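PDB 2IVF: ethylbenzene dehydrogenase alpha-subunit, which belongs to the molybdopterin oxidoreductase family and binds a molybdenum atom, an iron/sulfur cluster, MGD and MD1 in its fold. Local coordinates for residues A[306-311]-A[461-466]; A[312-317]-A[433-438]; A[671-676]-A[757-762]. One frame throughout, in Å; residues are numbered along the deposited sequence.

Interaction 1 of 3, residues A[306-311]-A[461-466]; sequences FWLGLS and LFLAMA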
loop_
_atom_site.group_PDB
_atom_site.type_symbol
_atom_site.label_atom_id
_atom_site.label_comp_id
_atom_site.label_asym_id
_atom_site.label_seq_id
_atom_site.Cartn_x
_atom_site.Cartn_y
_atom_site.Cartn_z
ATOM N N PHE A 306 28.539 4.345 7.125
ATOM C CA PHE A 306 27.913 5.599 7.581
ATOM C C PHE A 306 27.917 5.628 9.100
ATOM O O PHE A 306 28.389 6.576 9.724
ATOM C CB PHE A 306 26.524 5.788 6.982
ATOM C CG PHE A 306 25.720 6.893 7.646
ATOM C CD1 PHE A 306 25.941 8.234 7.340
ATOM C CD2 PHE A 306 24.774 6.589 8.592
ATOM C CE1 PHE A 306 25.223 9.234 7.991
ATOM C CE2 PHE A 306 24.085 7.575 9.239
ATOM C CZ PHE A 306 24.304 8.899 8.930
ATOM N N TRP A 307 27.436 4.560 9.704
ATOM C CA TRP A 307 27.261 4.540 11.142
ATOM C C TRP A 307 28.595 4.443 11.869
ATOM O O TRP A 307 28.752 5.047 12.927
ATOM C CB TRP A 307 26.337 3.418 11.582
ATOM C CG TRP A 307 24.961 3.656 11.251
ATOM C CD1 TRP A 307 24.258 3.046 10.295
ATOM C CD2 TRP A 307 24.090 4.591 11.873
ATOM N NE1 TRP A 307 22.987 3.535 10.256
ATOM C CE2 TRP A 307 22.853 4.485 11.236
ATOM C CE3 TRP A 307 24.233 5.508 12.928
ATOM C CZ2 TRP A 307 21.758 5.262 11.598
ATOM C CZ3 TRP A 307 23.136 6.283 13.279
ATOM C CH2 TRP A 307 21.921 6.136 12.632
ATOM N N LEU A 308 29.572 3.794 11.269
ATOM C CA LEU A 308 30.886 3.788 11.874
ATOM C C LEU A 308 31.511 5.216 11.775
ATOM O O LEU A 308 32.244 5.662 12.660
ATOM C CB LEU A 308 31.745 2.732 11.204
ATOM C CG LEU A 308 31.282 1.284 11.462
ATOM C CD1 LEU A 308 32.046 0.268 10.591
ATOM C CD2 LEU A 308 31.442 0.931 12.956
ATOM N N GLY A 309 31.262 5.905 10.678
ATOM C CA GLY A 309 31.701 7.301 10.533
ATOM C C GLY A 309 31.131 8.167 11.642
ATOM O O GLY A 309 31.860 8.973 12.266
ATOM N N LEU A 310 29.851 7.971 11.940
ATOM C CA LEU A 310 29.195 8.683 13.033
ATOM C C LEU A 310 29.860 8.344 14.369
ATOM O O LEU A 310 30.047 9.205 15.215
ATOM C CB LEU A 310 27.704 8.362 13.104
ATOM C CG LEU A 310 26.745 9.354 12.408
ATOM C CD1 LEU A 310 27.132 9.696 10.964
ATOM C CD2 LEU A 310 25.291 8.899 12.541
ATOM N N SER A 311 30.172 7.069 14.577
ATOM C CA SER A 311 30.800 6.656 15.813
ATOM C C SER A 311 32.180 7.244 15.928
ATOM O O SER A 311 32.595 7.643 17.014
ATOM C CB SER A 311 30.893 5.149 15.874
ATOM O OG SER A 311 29.604 4.575 15.778
ATOM N N LEU A 461 24.946 0.654 13.576
ATOM C CA LEU A 461 23.931 1.605 14.079
ATOM C C LEU A 461 23.816 1.486 15.592
ATOM O O LEU A 461 23.842 2.485 16.303
ATOM C CB LEU A 461 22.561 1.357 13.420
ATOM C CG LEU A 461 21.357 2.242 13.798
ATOM C CD1 LEU A 461 20.285 2.245 12.639
ATOM C CD2 LEU A 461 20.714 1.775 15.121
ATOM N N PHE A 462 23.742 0.271 16.127
ATOM C CA PHE A 462 23.702 0.147 17.582
ATOM C C PHE A 462 24.927 0.666 18.308
ATOM O O PHE A 462 24.818 1.145 19.441
ATOM C CB PHE A 462 23.361 -1.293 17.979
ATOM C CG PHE A 462 21.999 -1.684 17.557
ATOM C CD1 PHE A 462 20.946 -0.865 17.876
ATOM C CD2 PHE A 462 21.746 -2.835 16.828
ATOM C CE1 PHE A 462 19.624 -1.171 17.480
ATOM C CE2 PHE A 462 20.423 -3.136 16.444
ATOM C CZ PHE A 462 19.389 -2.288 16.743
ATOM N N LEU A 463 26.090 0.626 17.665
ATOM C CA LEU A 463 27.305 1.184 18.253
ATOM C C LEU A 463 27.170 2.685 18.399
ATOM O O LEU A 463 27.494 3.230 19.424
ATOM C CB LEU A 463 28.545 0.804 17.412
ATOM C CG LEU A 463 29.849 1.447 17.877
ATOM C CD1 LEU A 463 30.167 1.047 19.352
ATOM C CD2 LEU A 463 31.006 1.077 16.912
ATOM N N ALA A 464 26.603 3.343 17.388
ATOM C CA ALA A 464 26.340 4.788 17.471
ATOM C C ALA A 464 25.310 5.122 18.553
ATOM O O ALA A 464 25.421 6.152 19.248
ATOM C CB ALA A 464 25.884 5.320 16.075
ATOM N N MET A 465 24.273 4.289 18.658
ATOM C CA MET A 465 23.275 4.446 19.712
ATOM C C MET A 465 23.912 4.237 21.080
ATOM O O MET A 465 23.607 4.946 22.006
ATOM C CB MET A 465 22.090 3.514 19.513
ATOM C CG MET A 465 21.401 3.727 18.199
ATOM S SD MET A 465 20.827 5.483 18.024
ATOM C CE MET A 465 20.963 5.699 16.249
ATOM N N ALA A 466 24.778 3.255 21.223
ATOM C CA ALA A 466 25.504 3.057 22.482
ATOM C C ALA A 466 26.348 4.268 22.898
ATOM O O ALA A 466 26.369 4.702 24.081
ATOM C CB ALA A 466 26.432 1.831 22.354
#

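Interaction 2 of 3, residues A[312-317]-A[433-438]; sequences QVMIDE and RKVAKK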
loop_
_atom_site.group_PDB
_atom_site.type_symbol
_atom_site.label_atom_id
_atom_site.label_comp_id
_atom_site.label_asym_id
_atom_site.label_seq_id
_atom_site.Cartn_x
_atom_site.Cartn_y
_atom_site.Cartn_z
ATOM N N GLN A 312 32.919 7.280 14.808
ATOM C CA GLN A 312 34.240 7.850 14.797
ATOM C C GLN A 312 34.183 9.318 15.170
ATOM O O GLN A 312 35.021 9.804 15.921
ATOM C CB GLN A 312 34.909 7.671 13.439
ATOM C CG GLN A 312 36.408 7.933 13.445
ATOM C CD GLN A 312 36.829 9.400 13.350
ATOM O OE1 GLN A 312 37.981 9.725 13.665
ATOM N NE2 GLN A 312 35.916 10.283 12.943
ATOM N N VAL A 313 33.171 10.007 14.682
ATOM C CA VAL A 313 32.975 11.418 15.019
ATOM C C VAL A 313 32.797 11.623 16.520
ATOM O O VAL A 313 33.492 12.444 17.130
ATOM C CB VAL A 313 31.831 12.019 14.226
ATOM C CG1 VAL A 313 31.416 13.418 14.791
ATOM C CG2 VAL A 313 32.207 12.114 12.777
ATOM N N MET A 314 31.878 10.861 17.118
ATOM C CA MET A 314 31.587 10.981 18.518
ATOM C C MET A 314 32.767 10.603 19.368
ATOM O O MET A 314 32.966 11.188 20.421
ATOM C CB MET A 314 30.399 10.096 18.905
ATOM C CG MET A 314 29.107 10.464 18.244
ATOM S SD MET A 314 27.705 9.565 18.958
ATOM C CE MET A 314 27.654 8.139 17.904
ATOM N N ILE A 315 33.545 9.620 18.939
ATOM C CA ILE A 315 34.726 9.248 19.722
ATOM C C ILE A 315 35.802 10.321 19.559
ATOM O O ILE A 315 36.297 10.860 20.550
ATOM C CB ILE A 315 35.196 7.813 19.381
ATOM C CG1 ILE A 315 34.146 6.816 19.919
ATOM C CG2 ILE A 315 36.622 7.520 19.933
ATOM C CD1 ILE A 315 34.372 5.392 19.503
ATOM N N ASP A 316 36.134 10.666 18.325
ATOM C CA ASP A 316 37.214 11.602 18.067
ATOM C C ASP A 316 36.964 12.994 18.687
ATOM O O ASP A 316 37.889 13.647 19.176
ATOM C CB ASP A 316 37.378 11.722 16.559
ATOM C CG ASP A 316 38.654 12.410 16.157
ATOM O OD1 ASP A 316 39.706 12.135 16.765
ATOM O OD2 ASP A 316 38.606 13.207 15.201
ATOM N N GLU A 317 35.724 13.438 18.657
ATOM C CA GLU A 317 35.333 14.712 19.217
ATOM C C GLU A 317 34.924 14.586 20.697
ATOM O O GLU A 317 34.561 15.557 21.298
ATOM C CB GLU A 317 34.211 15.339 18.368
ATOM C CG GLU A 317 34.643 15.604 16.939
ATOM C CD GLU A 317 33.699 16.481 16.148
ATOM O OE1 GLU A 317 32.622 16.824 16.646
ATOM O OE2 GLU A 317 34.053 16.864 15.005
ATOM N N ARG A 433 27.453 14.522 15.297
ATOM C CA ARG A 433 27.331 15.459 16.377
ATOM C C ARG A 433 25.910 15.479 16.915
ATOM O O ARG A 433 25.707 15.593 18.136
ATOM C CB ARG A 433 27.790 16.860 15.929
ATOM C CG ARG A 433 29.269 16.878 15.590
ATOM C CD ARG A 433 29.682 18.145 14.913
ATOM N NE ARG A 433 31.136 18.255 14.836
ATOM C CZ ARG A 433 31.769 19.270 14.259
ATOM N NH1 ARG A 433 31.081 20.243 13.652
ATOM N NH2 ARG A 433 33.098 19.276 14.246
ATOM N N LYS A 434 24.925 15.345 16.031
ATOM C CA LYS A 434 23.549 15.401 16.445
ATOM C C LYS A 434 23.122 14.183 17.212
ATOM O O LYS A 434 22.400 14.303 18.180
ATOM C CB LYS A 434 22.619 15.607 15.261
ATOM C CG LYS A 434 22.715 17.013 14.736
ATOM C CD LYS A 434 21.837 17.304 13.564
ATOM C CE LYS A 434 21.777 18.820 13.279
ATOM N NZ LYS A 434 21.009 19.085 12.048
ATOM N N VAL A 435 23.531 13.010 16.744
ATOM C CA VAL A 435 23.195 11.771 17.442
ATOM C C VAL A 435 23.705 11.816 18.897
ATOM O O VAL A 435 23.038 11.344 19.819
ATOM C CB VAL A 435 23.801 10.552 16.704
ATOM C CG1 VAL A 435 23.629 9.295 17.513
ATOM C CG2 VAL A 435 23.094 10.362 15.339
ATOM N N ALA A 436 24.899 12.346 19.094
ATOM C CA ALA A 436 25.494 12.435 20.447
ATOM C C ALA A 436 24.731 13.335 21.377
ATOM O O ALA A 436 24.842 13.186 22.584
ATOM C CB ALA A 436 26.939 12.888 20.380
ATOM N N LYS A 437 23.987 14.292 20.833
ATOM C CA LYS A 437 23.325 15.297 21.676
ATOM C C LYS A 437 21.804 15.237 21.661
ATOM O O LYS A 437 21.159 16.010 22.346
ATOM C CB LYS A 437 23.763 16.693 21.218
ATOM C CG LYS A 437 23.108 17.160 19.977
ATOM C CD LYS A 437 23.231 18.707 19.783
ATOM C CE LYS A 437 24.531 19.034 19.085
ATOM N NZ LYS A 437 24.391 20.157 18.066
ATOM N N LYS A 438 21.234 14.347 20.852
ATOM C CA LYS A 438 19.798 14.292 20.640
ATOM C C LYS A 438 19.256 12.952 21.034
ATOM O O LYS A 438 19.877 11.915 20.764
ATOM C CB LYS A 438 19.414 14.559 19.184
ATOM C CG LYS A 438 19.675 16.008 18.794
ATOM C CD LYS A 438 19.065 16.350 17.461
ATOM C CE LYS A 438 19.549 17.711 16.959
ATOM N NZ LYS A 438 19.400 18.691 18.062
#

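Interaction 3 of 3, residues A[671-676]-A[757-762]; sequences FTFVDR and YTYEKF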
loop_
_atom_site.group_PDB
_atom_site.type_symbol
_atom_site.label_atom_id
_atom_site.label_comp_id
_atom_site.label_asym_id
_atom_site.label_seq_id
_atom_site.Cartn_x
_atom_site.Cartn_y
_atom_site.Cartn_z
ATOM N N PHE A 671 -5.434 -4.747 19.888
ATOM C CA PHE A 671 -6.061 -5.832 19.134
ATOM C C PHE A 671 -7.407 -5.377 18.644
ATOM O O PHE A 671 -8.137 -4.670 19.353
ATOM C CB PHE A 671 -6.324 -7.012 20.059
ATOM C CG PHE A 671 -5.135 -7.834 20.337
ATOM C CD1 PHE A 671 -4.197 -7.437 21.267
ATOM C CD2 PHE A 671 -4.942 -9.020 19.655
ATOM C CE1 PHE A 671 -3.082 -8.227 21.537
ATOM C CE2 PHE A 671 -3.837 -9.818 19.918
ATOM C CZ PHE A 671 -2.912 -9.408 20.866
ATOM N N THR A 672 -7.780 -5.836 17.466
ATOM C CA THR A 672 -9.055 -5.372 16.844
ATOM C C THR A 672 -9.837 -6.586 16.413
ATOM O O THR A 672 -9.288 -7.595 15.925
ATOM C CB THR A 672 -8.767 -4.396 15.680
ATOM O OG1 THR A 672 -8.161 -3.206 16.204
ATOM C CG2 THR A 672 -10.024 -4.002 14.894
ATOM N N PHE A 673 -11.133 -6.497 16.670
ATOM C CA PHE A 673 -12.107 -7.525 16.347
ATOM C C PHE A 673 -12.541 -7.497 14.889
ATOM O O PHE A 673 -12.769 -6.436 14.297
ATOM C CB PHE A 673 -13.326 -7.333 17.242
ATOM C CG PHE A 673 -14.450 -8.277 16.971
ATOM C CD1 PHE A 673 -14.269 -9.638 17.092
ATOM C CD2 PHE A 673 -15.688 -7.809 16.628
ATOM C CE1 PHE A 673 -15.351 -10.547 16.859
ATOM C CE2 PHE A 673 -16.764 -8.679 16.422
ATOM C CZ PHE A 673 -16.589 -10.054 16.539
ATOM N N VAL A 674 -12.630 -8.685 14.294
ATOM C CA VAL A 674 -13.108 -8.799 12.957
ATOM C C VAL A 674 -14.324 -9.701 13.020
ATOM O O VAL A 674 -14.227 -10.881 13.329
ATOM C CB VAL A 674 -12.059 -9.353 11.977
ATOM C CG1 VAL A 674 -12.667 -9.438 10.555
ATOM C CG2 VAL A 674 -10.749 -8.536 11.962
ATOM N N ASP A 675 -15.476 -9.120 12.732
ATOM C CA ASP A 675 -16.699 -9.849 12.771
ATOM C C ASP A 675 -16.874 -10.671 11.494
ATOM O O ASP A 675 -16.258 -10.408 10.456
ATOM C CB ASP A 675 -17.903 -8.901 12.956
ATOM C CG ASP A 675 -19.079 -9.555 13.677
ATOM O OD1 ASP A 675 -19.113 -10.789 13.908
ATOM O OD2 ASP A 675 -20.029 -8.810 14.007
ATOM N N ARG A 676 -17.755 -11.644 11.590
ATOM C CA ARG A 676 -18.303 -12.273 10.408
ATOM C C ARG A 676 -19.488 -11.378 9.938
ATOM O O ARG A 676 -20.612 -11.564 10.352
ATOM C CB ARG A 676 -18.714 -13.693 10.759
ATOM C CG ARG A 676 -19.179 -14.547 9.586
ATOM C CD ARG A 676 -19.576 -15.923 10.096
ATOM N NE ARG A 676 -19.899 -16.881 9.048
ATOM C CZ ARG A 676 -21.121 -17.086 8.535
ATOM N NH1 ARG A 676 -22.167 -16.366 8.924
ATOM N NH2 ARG A 676 -21.292 -18.005 7.611
ATOM N N TYR A 757 -11.944 -8.728 30.657
ATOM C CA TYR A 757 -12.189 -8.307 29.289
ATOM C C TYR A 757 -12.596 -9.482 28.412
ATOM O O TYR A 757 -11.792 -10.068 27.689
ATOM C CB TYR A 757 -10.988 -7.606 28.708
ATOM C CG TYR A 757 -11.362 -6.805 27.495
ATOM C CD1 TYR A 757 -11.963 -5.546 27.640
ATOM C CD2 TYR A 757 -11.171 -7.315 26.207
ATOM C CE1 TYR A 757 -12.323 -4.788 26.529
ATOM C CE2 TYR A 757 -11.537 -6.577 25.081
ATOM C CZ TYR A 757 -12.117 -5.303 25.244
ATOM O OH TYR A 757 -12.507 -4.564 24.134
ATOM N N THR A 758 -13.883 -9.762 28.448
ATOM C CA THR A 758 -14.478 -10.895 27.808
ATOM C C THR A 758 -14.702 -10.666 26.337
ATOM O O THR A 758 -14.673 -9.531 25.837
ATOM C CB THR A 758 -15.844 -11.153 28.436
ATOM O OG1 THR A 758 -16.638 -9.970 28.279
ATOM C CG2 THR A 758 -15.715 -11.474 29.928
ATOM N N TYR A 759 -14.987 -11.754 25.646
ATOM C CA TYR A 759 -15.361 -11.706 24.238
ATOM C C TYR A 759 -16.567 -10.793 23.969
ATOM O O TYR A 759 -16.610 -10.080 22.963
ATOM C CB TYR A 759 -15.674 -13.123 23.748
ATOM C CG TYR A 759 -16.075 -13.172 22.309
ATOM C CD1 TYR A 759 -15.180 -12.795 21.314
ATOM C CD2 TYR A 759 -17.335 -13.607 21.925
ATOM C CE1 TYR A 759 -15.529 -12.856 19.967
ATOM C CE2 TYR A 759 -17.693 -13.680 20.569
ATOM C CZ TYR A 759 -16.787 -13.301 19.601
ATOM O OH TYR A 759 -17.128 -13.340 18.269
ATOM N N GLU A 760 -17.548 -10.839 24.866
ATOM C CA GLU A 760 -18.683 -9.930 24.793
ATOM C C GLU A 760 -18.207 -8.464 24.751
ATOM O O GLU A 760 -18.679 -7.657 23.922
ATOM C CB GLU A 760 -19.596 -10.181 25.971
ATOM C CG GLU A 760 -20.819 -9.278 26.019
ATOM C CD GLU A 760 -21.954 -9.755 25.123
ATOM O OE1 GLU A 760 -21.723 -10.656 24.267
ATOM O OE2 GLU A 760 -23.087 -9.225 25.309
ATOM N N LYS A 761 -17.249 -8.105 25.601
ATOM C CA LYS A 761 -16.782 -6.706 25.624
ATOM C C LYS A 761 -16.020 -6.422 24.330
ATOM O O LYS A 761 -16.191 -5.377 23.694
ATOM C CB LYS A 761 -15.876 -6.424 26.818
ATOM C CG LYS A 761 -16.550 -6.414 28.182
ATOM C CD LYS A 761 -15.622 -5.725 29.202
ATOM C CE LYS A 761 -16.047 -5.998 30.652
ATOM N NZ LYS A 761 -15.088 -5.352 31.631
ATOM N N PHE A 762 -15.168 -7.362 23.941
ATOM C CA PHE A 762 -14.382 -7.229 22.712
ATOM C C PHE A 762 -15.250 -7.039 21.463
ATOM O O PHE A 762 -14.949 -6.173 20.635
ATOM C CB PHE A 762 -13.496 -8.464 22.536
ATOM C CG PHE A 762 -12.431 -8.319 21.476
ATOM C CD1 PHE A 762 -11.634 -7.192 21.417
ATOM C CD2 PHE A 762 -12.183 -9.338 20.596
ATOM C CE1 PHE A 762 -10.631 -7.085 20.470
ATOM C CE2 PHE A 762 -11.207 -9.237 19.663
ATOM C CZ PHE A 762 -10.441 -8.108 19.591
#

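Interaction 1 of 3, residues A[306-311]-A[461-466]
Trp307 lies alongside Leu461 where helices 303-316 and 454-467 run nearly parallel; the axes of segments 306-311 and 461-466 come within 8.3 Å at an angle of 21°, and the indole is a worked example of one large side chain filling the seam between two helices. Its CB starts beside the backbone of Leu461, 3.7 Å from the N of that residue. With CG anti to the carbonyl carbon (chi1 -72°), the ring then rises next to the other helix: CG and CD2 face Leu461 CA, and Leu461 CB stands almost squarely above the five-membered ring, 3.7 Å from its centroid and 4° off the normal, a CH-pi contact. Further out, NE1 and CE2 come under the leucine branch, and CZ2 meets Leu461 CD1 at 3.5 Å. On the six-membered side CE3 reaches Ala464 CB at 3.6 Å, while CZ3 and CH2 meet the methyl of Met465, CZ3 to CE being 3.7 Å. The indole's other face is covered by Phe306. Both helices lie in the molybdopterin oxidoreductase family region; Leu461 and Met465 also pack on strand 440-444, and the Trp307 side chain is about 7 Å from the bound MGD.

One turn on, Ser311 comes up against Leu463 and Ala464 without a hydrogen bond to either. Its OG instead returns to Trp307 O, at 3.0 Å. That carbonyl also accepts from Ser311 N, the two donors arriving from opposite faces of its plane. The one hydroxyl that the two segments bring to the contact is thus satisfied locally, so cohesion between these segments probably rests on dispersion and CH-pi contacts.

Interaction 2 of 3, residues A[312-317]-A[433-438]
Glu317, the residue after helix 303-316, and Arg433 of helix 425-437 form a two-pronged salt bridge. The guanidinium is gripped side-on: Arg433 NE gives its hydrogen to Glu317 OE1 at 2.7 Å, with an N-H...O angle of 151°, and Arg433 NH2 gives one to Glu317 OE2 at 2.7 Å. Both oxygens are approached on their syn sides, but the fit is not flat, since the carboxylate and guanidinium planes are 41° apart. An arginine chain extended from CG to NE carries the charged group out to the glutamate, and the paired bonds would restrain rotation of both groups.

Apolar packing lies further in. Met314 bends at its last torsion, its SD resting 3.7 Å from Ala436 CB and its CE pointing to Val435 CG1, a looser approach. Val313 CG1 fills the step between these groups and the salt bridge, 4.1 Å from Arg433 CG. Leu467 of helix 454-467 also packs against Met314.

With the local axes of 312-316 and 433-437 coming within 9.3 Å and crossing at -70°, this is a steep helix-helix crossing, an apolar centre edged by an ion pair, within the molybdopterin oxidoreductase family region and beside the parallel sheet containing strand 249-253.

Interaction 3 of 3, residues A[671-676]-A[757-762]
Phe673 and Phe762 set the geometry of this contact, in which strand 670-676 packs against the start of helix 759-765. Their rings form an offset edge-to-face pair, the edge of Phe673 directed to the face of Phe762, with centroids 5.7 Å apart and planes at 64°. The same face of Phe762 receives Phe673 CB, which stands 3.9 Å from the ring centroid as a CH-pi contact. Phe762 therefore meets the root of the strand phenylalanine as well as its ring.

The far end of the Phe762 ring is pushed against the strand backbone. CZ lies 3.4 Å from Phe673 N, and CE1 approaches Phe671 O at 3.6 Å, the oxygen meeting the rim of the ring almost level with it. With CG anti to its N (chi1 -168°), Phe762 reaches from the helix across to the strand.

Tyr759 takes the other end of Phe673. These two side chains cross at about a right angle, with ring planes at 80° and centroids 5.9 Å apart, in an oblique pairing where Phe673 CE1 touches Tyr759 CE1 at 3.9 Å. The tyrosine OH also comes near CE1 of Phe673, but its hydrogen bond is with Glu737. Around this aromatic cluster, Leu740 of helix 736-749 packs on both Phe673 and Tyr759, and the ring of Phe753 meets that of Phe762.

Strand 670-676 is the middle of a three-stranded antiparallel sheet, between 659-661 and 767-769, and Thr672, bonded through OG1 to Ser91 O, has its side chain about 8 Å from the iron/sulfur cluster. No hydrogen bond joins the two segments. The packing is consistent with weak electrostatics, the edge of Phe673 set toward the face of Phe762 and a C-H of Phe762 toward Phe671 O, while the buried tyrosine hydroxyl is satisfied from outside the pair.

Interactions 1 and 2 share helix 303-316, which meets helix 454-467 along one part of its length and helix 425-437 along the next. Their centres are about 9 Å apart, and they merge where Leu310 packs on Val435 and Met314 on Ala464. The first is fully buried and apolar across its interface; the second runs from that core to the surface, where charge replaces packing. Interaction 3 belongs to another region, its centre about 44 Å from that of interaction 1, and joins a strand to a helix. Like interaction 1 it is buried and lacks cross-segment hydrogen bonds, but several aromatic rings share the work that in interaction 1 falls mainly to one indole.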